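Local coordinates for protein alginate lyase AlgAT5 (Defluviitalea, PDB 5ZQI) that probably cleaves the polysaccharide alginate by beta-elimination, as a beta-sandwich lyase of polysaccharide lyase family 7, at residues 80-85 / 129-134; 89-94 / 103-108; 142-147 / 206-211; 156-161 / 175-180. One frame throughout, in Å; residues are numbered along the deposited sequence.

All four contacts belong to the beta-sandwich of one alginate lyase domain. Contacts 2 and 3 lie in the same seven-stranded antiparallel sheet, contact 2 at the edge hairpin 93-95/102-107 and contact 3 in the middle of the sheet, their centres about 24 Å apart. Contact 4 pairs two strands of the other sheet, which contact 1 also reaches through strand 132-133; the centres of contacts 1 and 4 are about 29 Å apart. Contact 2 is nested along the chain within the loop closed by contact 1, and contact 4 within that closed by contact 3. Contacts 3 and 4 touch where Ile176 packs on Val207 and Ile209, joining the two sheets across the core.

Contact 1. Residues 80-85 / 129-134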
loop_
_atom_site.group_PDB
_atom_site.type_symbol
_atom_site.label_atom_id
_atom_site.label_comp_id
_atom_site.label_asym_id
_atom_site.label_seq_id
_atom_site.Cartn_x
_atom_site.Cartn_y
_atom_site.Cartn_z
ATOM N N THR A 80 12.758 -9.219 4.727
ATOM C CA THR A 80 12.358 -9.012 6.106
ATOM C C THR A 80 13.468 -8.313 6.870
ATOM O O THR A 80 14.607 -8.224 6.418
ATOM C CB THR A 80 12.008 -10.334 6.786
ATOM O OG1 THR A 80 13.140 -11.211 6.791
ATOM C CG2 THR A 80 10.878 -11.020 6.070
ATOM N N GLN A 81 13.123 -7.822 8.057
ATOM C CA GLN A 81 14.134 -7.371 8.985
ATOM C C GLN A 81 14.906 -8.584 9.494
ATOM O O GLN A 81 14.323 -9.655 9.704
ATOM C CB GLN A 81 13.490 -6.626 10.153
ATOM C CG GLN A 81 12.881 -5.266 9.741
ATOM C CD GLN A 81 13.901 -4.180 9.428
ATOM O OE1 GLN A 81 15.094 -4.386 9.552
ATOM N NE2 GLN A 81 13.428 -3.046 8.962
ATOM N N PRO A 82 16.227 -8.447 9.732
ATOM C CA PRO A 82 16.980 -7.187 9.705
ATOM C C PRO A 82 17.538 -6.757 8.353
ATOM O O PRO A 82 18.021 -5.623 8.234
ATOM C CB PRO A 82 18.147 -7.457 10.672
ATOM C CG PRO A 82 18.383 -8.953 10.537
ATOM C CD PRO A 82 16.999 -9.548 10.332
ATOM N N GLU A 83 17.474 -7.631 7.343
ATOM C CA GLU A 83 18.002 -7.263 6.037
ATOM C C GLU A 83 17.311 -6.030 5.461
ATOM O O GLU A 83 17.957 -5.223 4.794
ATOM C CB GLU A 83 17.868 -8.439 5.080
ATOM C CG GLU A 83 18.749 -9.608 5.414
ATOM C CD GLU A 83 18.172 -10.561 6.497
ATOM O OE1 GLU A 83 16.966 -10.415 6.854
ATOM O OE2 GLU A 83 18.925 -11.452 6.951
ATOM N N LEU A 84 16.027 -5.829 5.745
ATOM C CA LEU A 84 15.322 -4.692 5.165
ATOM C C LEU A 84 15.929 -3.363 5.600
ATOM O O LEU A 84 15.886 -2.391 4.837
ATOM C CB LEU A 84 13.832 -4.765 5.529
ATOM C CG LEU A 84 12.922 -3.673 4.996
ATOM C CD1 LEU A 84 12.912 -3.617 3.489
ATOM C CD2 LEU A 84 11.469 -3.859 5.490
ATOM N N ASP A 85 16.522 -3.300 6.792
ATOM C CA ASP A 85 17.120 -2.053 7.252
ATOM C C ASP A 85 18.201 -1.535 6.307
ATOM O O ASP A 85 18.446 -0.327 6.255
ATOM C CB ASP A 85 17.718 -2.253 8.649
ATOM C CG ASP A 85 18.272 -0.962 9.248
ATOM O OD1 ASP A 85 17.475 -0.021 9.421
ATOM O OD2 ASP A 85 19.494 -0.874 9.515
ATOM N N ASP A 129 9.818 -6.041 16.443
ATOM C CA ASP A 129 11.082 -5.841 15.737
ATOM C C ASP A 129 11.034 -6.425 14.331
ATOM O O ASP A 129 12.058 -6.819 13.766
ATOM C CB ASP A 129 12.240 -6.453 16.531
ATOM C CG ASP A 129 13.587 -5.940 16.101
ATOM O OD1 ASP A 129 13.640 -4.829 15.528
ATOM O OD2 ASP A 129 14.593 -6.645 16.341
ATOM N N GLY A 130 9.845 -6.469 13.748
ATOM C CA GLY A 130 9.679 -6.969 12.408
ATOM C C GLY A 130 9.743 -8.461 12.254
ATOM O O GLY A 130 9.803 -8.937 11.120
ATOM N N GLN A 131 9.697 -9.220 13.336
ATOM C CA GLN A 131 9.873 -10.657 13.264
ATOM C C GLN A 131 8.572 -11.437 13.224
ATOM O O GLN A 131 8.578 -12.564 12.713
ATOM C CB GLN A 131 10.692 -11.161 14.456
ATOM C CG GLN A 131 12.058 -10.531 14.548
ATOM C CD GLN A 131 12.842 -10.661 13.264
ATOM O OE1 GLN A 131 13.123 -11.760 12.809
ATOM N NE2 GLN A 131 13.154 -9.528 12.639
ATOM N N ASP A 132 7.476 -10.873 13.727
ATOM C CA ASP A 132 6.187 -11.551 13.794
ATOM C C ASP A 132 5.167 -10.859 12.896
ATOM O O ASP A 132 5.168 -9.628 12.736
ATOM C CB ASP A 132 5.638 -11.585 15.240
ATOM C CG ASP A 132 6.577 -12.263 16.223
ATOM O OD1 ASP A 132 7.344 -13.153 15.841
ATOM O OD2 ASP A 132 6.536 -11.905 17.422
ATOM N N LYS A 133 4.251 -11.649 12.344
ATOM C CA LYS A 133 3.178 -11.071 11.535
ATOM C C LYS A 133 2.159 -10.339 12.403
ATOM O O LYS A 133 1.683 -10.870 13.415
ATOM C CB LYS A 133 2.501 -12.167 10.713
ATOM C CG LYS A 133 3.387 -12.709 9.625
ATOM C CD LYS A 133 2.758 -13.902 8.892
ATOM C CE LYS A 133 2.702 -15.174 9.757
ATOM N NZ LYS A 133 4.049 -15.730 10.158
ATOM N N ALA A 134 1.805 -9.124 11.990
ATOM C CA ALA A 134 0.740 -8.415 12.676
ATOM C C ALA A 134 -0.601 -9.087 12.416
ATOM O O ALA A 134 -0.868 -9.591 11.324
ATOM C CB ALA A 134 0.686 -6.954 12.205
HETATM O O HOH W 1 10.302 -7.780 8.659
HETATM O O HOH W 2 13.160 -12.184 10.089
#
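Gln131 reaches across to Gln81 with its side-chain amide, NE2 donating to Gln81 O at 3.2 Å in a nearly straight bond (170° at the hydrogen). This joins two loops at one end of the beta-sandwich: one follows strand 78-79, while the other leads from strand 120-127 into strand 132-133 and includes a classic beta bulge, in which Gln131 and Asp132 both face Thr127. The donor stands above the carbonyl plane of Gln81, although the acceptor lies close to the plane of the Gln131 amide. NE2 also donates to Asp129 O at 3.1 Å, so both acceptors fall in the amide plane and fix the rotation of that group. With CG anti to the carbonyl carbon, a bend at chi2 (-53°) folds the Gln131 chain back over its own turn and makes this double use possible.

A water links the backbones alongside, accepting from Gln81 N at 2.9 Å and donating to Gly130 O at 2.8 Å. The aliphatic start of Gln81 faces the turn, with CB 3.9 Å from Asp129 O, but its amide leads away and NE2 donates to Leu64 O. Gly130 CA lies 4.4 Å from Gln81 CB, while Asn66 OD1 accepts from Gly130 N. Pro82 follows a cis peptide bond. A second water lies 2.8 Å from both Gln81 O and Gln131 OE1.

Contact 2. Residues 89-94 / 103-108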
loop_
_atom_site.group_PDB
_atom_site.type_symbol
_atom_site.label_atom_id
_atom_site.label_comp_id
_atom_site.label_asym_id
_atom_site.label_seq_id
_atom_site.Cartn_x
_atom_site.Cartn_y
_atom_site.Cartn_z
ATOM N N HIS A 89 16.526 -1.281 -3.867
ATOM C CA HIS A 89 16.583 -1.729 -5.252
ATOM C C HIS A 89 16.468 -0.494 -6.130
ATOM O O HIS A 89 15.454 0.211 -6.067
ATOM C CB HIS A 89 15.478 -2.714 -5.567
ATOM C CG HIS A 89 15.634 -3.363 -6.899
ATOM N ND1 HIS A 89 15.554 -2.660 -8.087
ATOM C CD2 HIS A 89 15.940 -4.636 -7.244
ATOM C CE1 HIS A 89 15.773 -3.479 -9.093
ATOM N NE2 HIS A 89 15.996 -4.685 -8.609
ATOM N N SER A 90 17.479 -0.258 -6.965
ATOM C CA SER A 90 17.604 0.985 -7.734
ATOM C C SER A 90 16.389 1.264 -8.614
ATOM O O SER A 90 16.149 2.421 -8.971
ATOM C CB SER A 90 18.867 0.921 -8.576
ATOM O OG SER A 90 18.723 -0.058 -9.573
ATOM N N GLU A 91 15.658 0.231 -9.028
ATOM C CA GLU A 91 14.454 0.451 -9.827
ATOM C C GLU A 91 13.159 0.384 -9.032
ATOM O O GLU A 91 12.231 1.163 -9.299
ATOM C CB GLU A 91 14.369 -0.574 -10.961
ATOM C CG GLU A 91 13.225 -0.298 -11.947
ATOM C CD GLU A 91 13.312 -1.114 -13.206
ATOM O OE1 GLU A 91 14.218 -1.966 -13.317
ATOM O OE2 GLU A 91 12.462 -0.890 -14.100
ATOM N N TYR A 92 13.047 -0.535 -8.079
ATOM C CA TYR A 92 11.748 -0.827 -7.481
ATOM C C TYR A 92 11.519 -0.271 -6.090
ATOM O O TYR A 92 10.344 -0.092 -5.728
ATOM C CB TYR A 92 11.510 -2.364 -7.452
ATOM C CG TYR A 92 11.579 -2.983 -8.830
ATOM C CD1 TYR A 92 10.714 -2.583 -9.835
ATOM C CD2 TYR A 92 12.533 -3.926 -9.138
ATOM C CE1 TYR A 92 10.783 -3.135 -11.091
ATOM C CE2 TYR A 92 12.644 -4.450 -10.401
ATOM C CZ TYR A 92 11.780 -4.060 -11.366
ATOM O OH TYR A 92 11.890 -4.632 -12.609
ATOM N N PHE A 93 12.575 0.043 -5.329
ATOM C CA PHE A 93 12.416 0.389 -3.900
ATOM C C PHE A 93 13.619 1.211 -3.441
ATOM O O PHE A 93 14.651 0.660 -3.065
ATOM C CB PHE A 93 12.250 -0.875 -3.070
ATOM C CG PHE A 93 12.121 -0.655 -1.570
ATOM C CD1 PHE A 93 10.944 -0.178 -1.031
ATOM C CD2 PHE A 93 13.170 -0.961 -0.709
ATOM C CE1 PHE A 93 10.819 -0.027 0.333
ATOM C CE2 PHE A 93 13.056 -0.802 0.644
ATOM C CZ PHE A 93 11.853 -0.339 1.179
ATOM N N HIS A 94 13.484 2.502 -3.534
ATOM C CA HIS A 94 14.605 3.399 -3.309
ATOM C C HIS A 94 14.192 4.798 -2.977
ATOM O O HIS A 94 13.138 5.151 -3.169
ATOM C CB HIS A 94 15.493 3.390 -4.594
ATOM C CG HIS A 94 14.879 3.993 -5.778
ATOM N ND1 HIS A 94 14.116 3.290 -6.645
ATOM C CD2 HIS A 94 14.839 5.256 -6.205
ATOM C CE1 HIS A 94 13.659 4.096 -7.573
ATOM N NE2 HIS A 94 14.081 5.292 -7.329
ATOM N N VAL A 103 10.367 5.589 -3.239
ATOM C CA VAL A 103 9.741 5.214 -4.499
ATOM C C VAL A 103 9.447 3.721 -4.491
ATOM O O VAL A 103 10.339 2.905 -4.207
ATOM C CB VAL A 103 10.666 5.564 -5.676
ATOM C CG1 VAL A 103 10.023 5.103 -7.010
ATOM C CG2 VAL A 103 10.988 7.028 -5.711
ATOM N N PHE A 104 8.187 3.367 -4.780
ATOM C CA PHE A 104 7.742 1.982 -4.938
ATOM C C PHE A 104 7.280 1.835 -6.384
ATOM O O PHE A 104 6.381 2.562 -6.822
ATOM C CB PHE A 104 6.590 1.624 -4.001
ATOM C CG PHE A 104 6.904 1.707 -2.531
ATOM C CD1 PHE A 104 6.926 2.935 -1.874
ATOM C CD2 PHE A 104 7.123 0.559 -1.791
ATOM C CE1 PHE A 104 7.185 2.973 -0.509
ATOM C CE2 PHE A 104 7.379 0.611 -0.450
ATOM C CZ PHE A 104 7.410 1.811 0.196
ATOM N N LYS A 105 7.838 0.862 -7.102
ATOM C CA LYS A 105 7.481 0.594 -8.495
ATOM C C LYS A 105 7.162 -0.881 -8.659
ATOM O O LYS A 105 7.931 -1.720 -8.211
ATOM C CB LYS A 105 8.622 1.000 -9.449
ATOM C CG LYS A 105 8.404 0.550 -10.888
ATOM C CD LYS A 105 9.503 1.055 -11.803
ATOM C CE LYS A 105 9.371 0.440 -13.194
ATOM N NZ LYS A 105 10.380 0.912 -14.168
ATOM N N ALA A 106 6.064 -1.201 -9.350
ATOM C CA ALA A 106 5.783 -2.572 -9.767
ATOM C C ALA A 106 5.304 -2.557 -11.207
ATOM O O ALA A 106 4.286 -1.933 -11.525
ATOM C CB ALA A 106 4.760 -3.243 -8.839
ATOM N N HIS A 107 6.057 -3.235 -12.062
ATOM C CA HIS A 107 5.758 -3.300 -13.487
ATOM C C HIS A 107 4.815 -4.447 -13.817
ATOM O O HIS A 107 4.765 -5.453 -13.119
ATOM C CB HIS A 107 7.052 -3.436 -14.296
ATOM C CG HIS A 107 7.865 -4.646 -13.947
ATOM N ND1 HIS A 107 8.214 -4.967 -12.650
ATOM C CD2 HIS A 107 8.379 -5.622 -14.730
ATOM C CE1 HIS A 107 8.913 -6.091 -12.657
ATOM N NE2 HIS A 107 9.038 -6.499 -13.907
ATOM N N CYS A 108 4.085 -4.286 -14.926
ATOM C CA CYS A 108 3.018 -5.226 -15.276
ATOM C C CYS A 108 3.545 -6.607 -15.603
ATOM O O CYS A 108 2.799 -7.591 -15.504
ATOM C CB CYS A 108 2.191 -4.655 -16.436
ATOM S SG CYS A 108 1.269 -3.150 -16.000
#
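His94 and Val103 form a reciprocal backbone pair in which Val103 N donates to His94 O at 2.8 Å and His94 N to Val103 O at 3.2 Å. A third backbone bond runs from Lys105 N to Tyr92 O at 3.0 Å. In the modelled conformer of Glu91, one of two, OE2 accepts from Lys105 NZ at 2.8 Å in a salt bridge. The lysine gets there fully extended, CG anti to the backbone N (chi1 171°) and every later torsion near 180°, so its methylenes run past Glu91 O and Glu91 CG. Lys105 also makes a cation-pi contact with Tyr256.

The backbone bonds tie together the antiparallel beta hairpin 93-95/102-107 at the edge of the seven-stranded sheet of the sandwich. A classic beta bulge lies at the start of the first strand, Tyr92 and Phe93 both facing His89, whose ND1 accepts from Glu91 N and Tyr92 N. Lys105 O, buried beside the Tyr92 ring, has no hydrogen-bonding partner in the model.

On the side of Phe93 and Phe104, the edge of the first ring is directed at the face of the second, offset, with planes at 65°. The other side carries His94, with Val103 CB over one ring face and Ser90 O over the opposite one. Further along, Tyr92 and His107 have nearly parallel rings that barely overlap; Tyr92 OH sits over the imidazole face, 3.3 Å from His107 CE1.

Contact 3. Residues 142-147 / 206-211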
loop_
_atom_site.group_PDB
_atom_site.type_symbol
_atom_site.label_atom_id
_atom_site.label_comp_id
_atom_site.label_asym_id
_atom_site.label_seq_id
_atom_site.Cartn_x
_atom_site.Cartn_y
_atom_site.Cartn_z
ATOM N N THR A 142 -7.880 -0.038 18.794
ATOM C CA THR A 142 -7.935 0.995 17.774
ATOM C C THR A 142 -6.647 0.915 16.964
ATOM O O THR A 142 -5.548 0.945 17.527
ATOM C CB THR A 142 -8.120 2.393 18.378
ATOM O OG1 THR A 142 -9.309 2.407 19.183
ATOM C CG2 THR A 142 -8.233 3.416 17.301
ATOM N N HIS A 143 -6.793 0.819 15.644
ATOM C CA HIS A 143 -5.711 0.503 14.716
ATOM C C HIS A 143 -5.710 1.544 13.617
ATOM O O HIS A 143 -6.702 1.695 12.904
ATOM C CB HIS A 143 -5.916 -0.912 14.174
ATOM C CG HIS A 143 -6.322 -1.855 15.247
ATOM N ND1 HIS A 143 -5.448 -2.306 16.219
ATOM C CD2 HIS A 143 -7.546 -2.322 15.595
ATOM C CE1 HIS A 143 -6.111 -3.058 17.070
ATOM N NE2 HIS A 143 -7.386 -3.075 16.726
ATOM N N THR A 144 -4.587 2.249 13.461
ATOM C CA THR A 144 -4.525 3.410 12.581
ATOM C C THR A 144 -3.319 3.324 11.670
ATOM O O THR A 144 -2.233 2.973 12.120
ATOM C CB THR A 144 -4.416 4.689 13.404
ATOM O OG1 THR A 144 -5.514 4.776 14.322
ATOM C CG2 THR A 144 -4.388 5.943 12.520
ATOM N N MET A 145 -3.504 3.663 10.390
ATOM C CA MET A 145 -2.412 3.866 9.452
ATOM C C MET A 145 -2.591 5.225 8.782
ATOM O O MET A 145 -3.697 5.561 8.327
ATOM C CB MET A 145 -2.363 2.786 8.377
ATOM C CG MET A 145 -1.205 3.013 7.378
ATOM S SD MET A 145 -0.881 1.641 6.267
ATOM C CE MET A 145 -2.454 1.413 5.448
ATOM N N ILE A 146 -1.522 6.011 8.739
ATOM C CA ILE A 146 -1.479 7.263 7.992
ATOM C C ILE A 146 -0.406 7.160 6.919
ATOM O O ILE A 146 0.753 6.834 7.216
ATOM C CB ILE A 146 -1.196 8.477 8.883
ATOM C CG1 ILE A 146 -2.102 8.490 10.092
ATOM C CG2 ILE A 146 -1.420 9.746 8.046
ATOM C CD1 ILE A 146 -1.771 9.571 11.130
ATOM N N ILE A 147 -0.784 7.411 5.672
ATOM C CA ILE A 147 0.156 7.410 4.558
ATOM C C ILE A 147 0.131 8.787 3.901
ATOM O O ILE A 147 -0.935 9.272 3.516
ATOM C CB ILE A 147 -0.171 6.350 3.494
ATOM C CG1 ILE A 147 -0.559 4.992 4.067
ATOM C CG2 ILE A 147 1.038 6.213 2.541
ATOM C CD1 ILE A 147 -0.985 4.025 2.986
ATOM N N THR A 206 -2.636 12.913 2.009
ATOM C CA THR A 206 -2.637 12.008 3.145
ATOM C C THR A 206 -3.916 11.197 3.161
ATOM O O THR A 206 -5.006 11.719 2.909
ATOM C CB THR A 206 -2.474 12.758 4.469
ATOM O OG1 THR A 206 -3.613 13.575 4.746
ATOM C CG2 THR A 206 -1.262 13.622 4.399
ATOM N N VAL A 207 -3.779 9.916 3.474
ATOM C CA VAL A 207 -4.910 9.042 3.719
ATOM C C VAL A 207 -4.709 8.402 5.082
ATOM O O VAL A 207 -3.614 7.927 5.404
ATOM C CB VAL A 207 -5.084 8.003 2.601
ATOM C CG1 VAL A 207 -3.867 7.122 2.400
ATOM C CG2 VAL A 207 -6.337 7.172 2.854
ATOM N N LYS A 208 -5.744 8.474 5.910
ATOM C CA LYS A 208 -5.736 7.871 7.236
ATOM C C LYS A 208 -6.855 6.838 7.331
ATOM O O LYS A 208 -8.007 7.125 6.987
ATOM C CB LYS A 208 -5.902 8.933 8.331
ATOM C CG LYS A 208 -5.934 8.362 9.734
ATOM C CD LYS A 208 -5.878 9.414 10.834
ATOM C CE LYS A 208 -7.081 10.317 10.818
ATOM N NZ LYS A 208 -7.129 11.102 12.088
ATOM N N ILE A 209 -6.515 5.648 7.811
ATOM C CA ILE A 209 -7.434 4.532 7.992
ATOM C C ILE A 209 -7.456 4.210 9.478
ATOM O O ILE A 209 -6.392 4.007 10.076
ATOM C CB ILE A 209 -6.997 3.309 7.169
ATOM C CG1 ILE A 209 -6.880 3.663 5.688
ATOM C CG2 ILE A 209 -7.996 2.153 7.417
ATOM C CD1 ILE A 209 -6.311 2.534 4.841
ATOM N N VAL A 210 -8.656 4.181 10.075
ATOM C CA VAL A 210 -8.836 3.896 11.493
ATOM C C VAL A 210 -9.864 2.784 11.640
ATOM O O VAL A 210 -11.035 2.961 11.280
ATOM C CB VAL A 210 -9.292 5.139 12.283
ATOM C CG1 VAL A 210 -9.440 4.791 13.767
ATOM C CG2 VAL A 210 -8.357 6.283 12.082
ATOM N N ALA A 211 -9.452 1.673 12.220
ATOM C CA ALA A 211 -10.330 0.540 12.507
ATOM C C ALA A 211 -10.535 0.437 14.016
ATOM O O ALA A 211 -9.559 0.323 14.766
ATOM C CB ALA A 211 -9.724 -0.749 11.970
#
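Six backbone hydrogen bonds join strands 142-147 and 206-211 in three reciprocal pairs: His143 with Ala211, Met145 with Ile209, and Ile147 with Val207. The shortest runs from Ala211 N to His143 O at 2.8 Å and is almost straight (173° at the hydrogen). CA-H...O contacts, such as Thr144 CA to Ile209 O at 3.2 Å, accompany the hydrogen bonds. The strand axes run antiparallel at 171°, 4.7 Å apart at closest approach.

On the face carrying Thr144, Ile146, Lys208 and Val210, packing is by methyls and methylenes. Thr144 and Val210 lie side by side, and both valine methyls touch Thr144 OG1 from the same side, CG2 at 3.9 Å. Lys208 runs alongside Ile146, CG to CG1 at 3.9 Å, before its bend at chi3 (64°) carries the amine away; it makes a cation-pi contact with Tyr219.

The other face is buried. Met145 CE lies 4.1 Å from Ile209 CD1, while Ile147 CB approaches Val207 CG1 at 3.9 Å. Met145 and Ile147 pack on Phe237 and Ala239, and Val207 and Ile209 on Ile176, all from strands of the other sheet. At the end of this row the His143 ring stacks on Trp136; its ND1 is hydrogen-bonded to His268 ND1 and its NE2 to Ser140 O. Such regular antiparallel pairing, with one apolar face turned to a second sheet, is characteristic of the beta-sandwich of this lyase family.

Contact 4. Residues 156-161 / 175-180; sequences EVKDHV and MIRLEG. With SO4 (sulfate ion), chain B.
Sulfate O4 is gripped by Arg177 NH2 at 2.7 Å and Lys158 NZ at 2.8 Å, the two side chains crossing at about a right angle. They sit at the end of the antiparallel hairpin of strands 160-167 and 172-179, on one sheet of the beta-sandwich, and Tyr118 OH also bonds the ion. Lys158, Arg177 and Tyr118 thus form an anion site here, filled by a sulfate that probably comes from the crystallisation liquor.

The same two donors converge on His160 ND1, Arg177 NH2 at 3.2 Å and Lys158 NZ at 3.0 Å, each tilted out of the ring plane. Lys158 NZ also donates to Gln244 O. Glu179 CG lies over the centre of one ring face and Lys158 CG over the other, with the carboxylate stacked 13° from the imidazole plane. Glu179 OE2 also holds Arg177 NE in a salt bridge, while Glu186 takes NH1, so the guanidinium is fixed from several directions. In the strands themselves, Val161 and Leu178 form a hydrogen-bonded pair, and Gly180 N donates to Asp159 O at 3.0 Å, nearly along the C=O axis.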
loop_
_atom_site.group_PDB
_atom_site.type_symbol
_atom_site.label_atom_id
_atom_site.label_comp_id
_atom_site.label_asym_id
_atom_site.label_seq_id
_atom_site.Cartn_x
_atom_site.Cartn_y
_atom_site.Cartn_z
ATOM N N GLU A 156 -0.636 1.991 -18.867
ATOM C CA GLU A 156 -1.313 2.703 -19.949
ATOM C C GLU A 156 -2.700 2.133 -20.246
ATOM O O GLU A 156 -3.635 2.891 -20.528
ATOM C CB GLU A 156 -0.461 2.708 -21.215
ATOM C CG GLU A 156 0.305 1.443 -21.542
ATOM C CD GLU A 156 1.480 1.772 -22.459
ATOM O OE1 GLU A 156 2.622 1.311 -22.188
ATOM O OE2 GLU A 156 1.290 2.539 -23.437
ATOM N N VAL A 157 -2.871 0.817 -20.190
ATOM C CA VAL A 157 -4.137 0.227 -20.634
ATOM C C VAL A 157 -5.115 0.127 -19.468
ATOM O O VAL A 157 -6.187 0.749 -19.498
ATOM C CB VAL A 157 -3.909 -1.141 -21.308
ATOM C CG1 VAL A 157 -5.232 -1.736 -21.802
ATOM C CG2 VAL A 157 -2.940 -0.987 -22.456
ATOM N N LYS A 158 -4.776 -0.660 -18.446
ATOM C CA LYS A 158 -5.583 -0.763 -17.219
ATOM C C LYS A 158 -4.889 0.124 -16.188
ATOM O O LYS A 158 -3.999 -0.311 -15.439
ATOM C CB LYS A 158 -5.708 -2.214 -16.783
ATOM C CG LYS A 158 -6.742 -2.456 -15.694
ATOM C CD LYS A 158 -6.979 -3.951 -15.530
ATOM C CE LYS A 158 -7.994 -4.280 -14.452
ATOM N NZ LYS A 158 -7.625 -3.772 -13.113
ATOM N N ASP A 159 -5.299 1.391 -16.152
ATOM C CA ASP A 159 -4.582 2.426 -15.406
ATOM C C ASP A 159 -5.018 2.459 -13.943
ATOM O O ASP A 159 -5.548 3.460 -13.423
ATOM C CB ASP A 159 -4.768 3.776 -16.095
ATOM C CG ASP A 159 -6.222 4.184 -16.264
ATOM O OD1 ASP A 159 -7.121 3.337 -16.308
ATOM O OD2 ASP A 159 -6.445 5.401 -16.397
ATOM N N HIS A 160 -4.764 1.319 -13.285
ATOM C CA HIS A 160 -5.286 1.023 -11.959
ATOM C C HIS A 160 -4.173 0.633 -10.999
ATOM O O HIS A 160 -3.401 -0.285 -11.287
ATOM C CB HIS A 160 -6.284 -0.151 -11.986
ATOM C CG HIS A 160 -7.512 0.056 -12.816
ATOM N ND1 HIS A 160 -8.516 -0.886 -12.847
ATOM C CD2 HIS A 160 -7.914 1.063 -13.628
ATOM C CE1 HIS A 160 -9.486 -0.463 -13.643
ATOM N NE2 HIS A 160 -9.156 0.727 -14.114
ATOM N N VAL A 161 -4.131 1.282 -9.831
ATOM C CA VAL A 161 -3.176 0.909 -8.788
ATOM C C VAL A 161 -3.840 0.964 -7.419
ATOM O O VAL A 161 -4.837 1.655 -7.204
ATOM C CB VAL A 161 -1.907 1.803 -8.776
ATOM C CG1 VAL A 161 -1.153 1.705 -10.104
ATOM C CG2 VAL A 161 -2.278 3.243 -8.398
ATOM N N MET A 175 -9.184 -1.346 0.205
ATOM C CA MET A 175 -8.032 -0.890 -0.546
ATOM C C MET A 175 -8.221 0.560 -0.986
ATOM O O MET A 175 -9.330 0.978 -1.349
ATOM C CB MET A 175 -7.754 -1.754 -1.793
ATOM C CG MET A 175 -7.589 -3.242 -1.487
ATOM S SD MET A 175 -6.845 -4.213 -2.795
ATOM C CE MET A 175 -8.074 -3.948 -4.061
ATOM N N ILE A 176 -7.131 1.319 -0.939
ATOM C CA ILE A 176 -7.069 2.667 -1.486
ATOM C C ILE A 176 -6.663 2.540 -2.948
ATOM O O ILE A 176 -5.539 2.150 -3.249
ATOM C CB ILE A 176 -6.092 3.540 -0.693
ATOM C CG1 ILE A 176 -6.376 3.449 0.816
ATOM C CG2 ILE A 176 -6.157 5.008 -1.187
ATOM C CD1 ILE A 176 -7.782 3.846 1.261
ATOM N N ARG A 177 -7.562 2.912 -3.854
ATOM C CA ARG A 177 -7.447 2.556 -5.262
ATOM C C ARG A 177 -7.541 3.808 -6.123
ATOM O O ARG A 177 -8.425 4.648 -5.924
ATOM C CB ARG A 177 -8.545 1.574 -5.630
ATOM C CG ARG A 177 -8.414 0.953 -7.007
ATOM C CD ARG A 177 -9.383 -0.255 -7.134
ATOM N NE ARG A 177 -9.304 -0.805 -8.485
ATOM C CZ ARG A 177 -9.007 -2.058 -8.795
ATOM N NH1 ARG A 177 -8.868 -2.965 -7.853
ATOM N NH2 ARG A 177 -8.920 -2.398 -10.062
ATOM N N LEU A 178 -6.657 3.904 -7.108
ATOM C CA LEU A 178 -6.705 4.948 -8.129
ATOM C C LEU A 178 -6.958 4.290 -9.476
ATOM O O LEU A 178 -6.223 3.383 -9.870
ATOM C CB LEU A 178 -5.419 5.756 -8.167
ATOM C CG LEU A 178 -5.471 6.919 -9.161
ATOM C CD1 LEU A 178 -6.383 8.052 -8.751
ATOM C CD2 LEU A 178 -4.032 7.434 -9.394
ATOM N N GLU A 179 -7.985 4.756 -10.181
ATOM C CA GLU A 179 -8.293 4.344 -11.549
ATOM C C GLU A 179 -8.307 5.654 -12.337
ATOM O O GLU A 179 -9.255 6.431 -12.228
ATOM C CB GLU A 179 -9.626 3.605 -11.636
ATOM C CG GLU A 179 -9.646 2.349 -10.797
ATOM C CD GLU A 179 -10.891 1.540 -10.919
ATOM O OE1 GLU A 179 -11.932 2.037 -11.412
ATOM O OE2 GLU A 179 -10.856 0.371 -10.477
ATOM N N GLY A 180 -7.270 5.915 -13.101
ATOM C CA GLY A 180 -7.176 7.187 -13.811
ATOM C C GLY A 180 -7.114 8.361 -12.847
ATOM O O GLY A 180 -6.213 8.438 -11.998
HETATM S S SO4 B . -9.814 -6.078 -11.019
HETATM O O1 SO4 B . -10.723 -5.818 -12.134
HETATM O O2 SO4 B . -10.561 -6.135 -9.763
HETATM O O3 SO4 B . -9.112 -7.339 -11.239
HETATM O O4 SO4 B . -8.838 -4.996 -10.904
#